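Local coordinates for protein D-hydantoinase (Ralstonia pickettii, PDB 1NFG) that probably catalyses the stereospecific hydrolysis of the cyclic amide bond of D-hydantoin derivatives, using two zinc ions in each subunit, at residues D71-A74 and T75-A79. Residues are numbered along the deposited sequence; the frame is centred on the assembly and turned at random.
Sequences DTFA and TATVA
Thr-72 and Thr-75 exchange bonds at the first turn of helix 73-82, in the TIM-barrel amidohydrolase domain, and form a capping box. Thr-72 N points almost straight (172°) at Thr-75 OG1, 2.6 Å away, and Thr-72 OG1 accepts in return from Thr-75 N at 3.2 Å, with a weak second bond from Ala-74 N. In both threonines chi1 near +60° (59° and 53°) swings OG1 back over the main chain; a hydroxyl carried directly on CB is short enough to reach the backbone from both places. Asp-71 OD1 lies 2.8 Å from Thr-75 OG1, while its carboxylate is also held by Asn-408, His-314 and the backbone N of Ala-409; its side chain is about 9 Å from that of the zinc ligand His-59.

The helix proper starts with Ala-76 N bonding Thr-72 O at 3.0 Å. One residue further along, Thr-77 OG1 bonds Phe-73 O, one turn back, in the carbonyl plane (2.7 Å), and also accepts from Ala-116 N. This side is densely filled: Thr-77 CG2 meets Phe-73 CD1 obliquely, the ring packs edge-to-face on Tyr-119, and buried Ala-76 is small enough to fit against Val-60. By contrast, Thr-72, Ala-74, Thr-75 and Val-78 are partly exposed; Ala-74 offers a short, helix-compatible side chain there.

At the N-terminal end of helix 73-82, the Asp-71 carboxylate probably gains from the helix dipole, and the first amides find acceptors that a preceding turn would otherwise supply.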
# COMPACT_ATOMS: atom_id res chain seq x y z
N ASP A 71 10.14 -37.27 19.65
CA ASP A 71 11.58 -37.06 19.52
C ASP A 71 12.17 -36.50 20.79
O ASP A 71 11.50 -35.83 21.57
CB ASP A 71 11.91 -36.10 18.38
CG ASP A 71 12.14 -36.81 17.06
OD1 ASP A 71 12.60 -37.97 17.07
OD2 ASP A 71 11.86 -36.20 16.01
N THR A 72 13.46 -36.78 20.98
CA THR A 72 14.21 -36.29 22.13
C THR A 72 15.37 -35.52 21.52
O THR A 72 15.54 -35.52 20.30
CB THR A 72 14.78 -37.43 22.99
OG1 THR A 72 15.64 -38.25 22.18
CG2 THR A 72 13.66 -38.28 23.56
N PHE A 73 16.16 -34.86 22.35
CA PHE A 73 17.29 -34.11 21.85
C PHE A 73 18.23 -35.04 21.06
O PHE A 73 18.89 -34.61 20.12
CB PHE A 73 18.04 -33.48 23.02
CG PHE A 73 18.30 -32.02 22.84
CD1 PHE A 73 19.33 -31.59 22.01
CD2 PHE A 73 17.53 -31.08 23.51
CE1 PHE A 73 19.58 -30.22 21.85
CE2 PHE A 73 17.77 -29.72 23.36
CZ PHE A 73 18.80 -29.29 22.53
N ALA A 74 18.26 -36.31 21.44
CA ALA A 74 19.12 -37.29 20.77
C ALA A 74 18.57 -37.78 19.44
O ALA A 74 19.29 -37.80 18.44
CB ALA A 74 19.35 -38.47 21.69
N THR A 75 17.30 -38.19 19.41
CA THR A 75 16.69 -38.68 18.18
C THR A 75 16.57 -37.60 17.11
O THR A 75 16.69 -37.89 15.92
CB THR A 75 15.28 -39.25 18.43
OG1 THR A 75 14.49 -38.27 19.12
CG2 THR A 75 15.35 -40.52 19.24
N ALA A 76 16.33 -36.37 17.53
CA ALA A 76 16.18 -35.28 16.58
C ALA A 76 17.51 -34.86 15.95
O ALA A 76 17.62 -34.79 14.73
CB ALA A 76 15.52 -34.07 17.25
N THR A 77 18.51 -34.59 16.79
CA THR A 77 19.83 -34.18 16.30
C THR A 77 20.42 -35.21 15.35
O THR A 77 21.16 -34.86 14.44
CB THR A 77 20.82 -33.93 17.44
OG1 THR A 77 20.83 -35.06 18.32
CG2 THR A 77 20.45 -32.67 18.21
N VAL A 78 20.11 -36.48 15.55
CA VAL A 78 20.63 -37.50 14.65
C VAL A 78 19.97 -37.32 13.29
O VAL A 78 20.64 -37.39 12.26
CB VAL A 78 20.36 -38.94 15.19
CG1 VAL A 78 20.63 -39.98 14.09
CG2 VAL A 78 21.27 -39.21 16.38
N ALA A 79 18.66 -37.08 13.30
CA ALA A 79 17.92 -36.88 12.06
C ALA A 79 18.44 -35.61 11.39
O ALA A 79 18.62 -35.56 10.17
CB ALA A 79 16.43 -36.74 12.35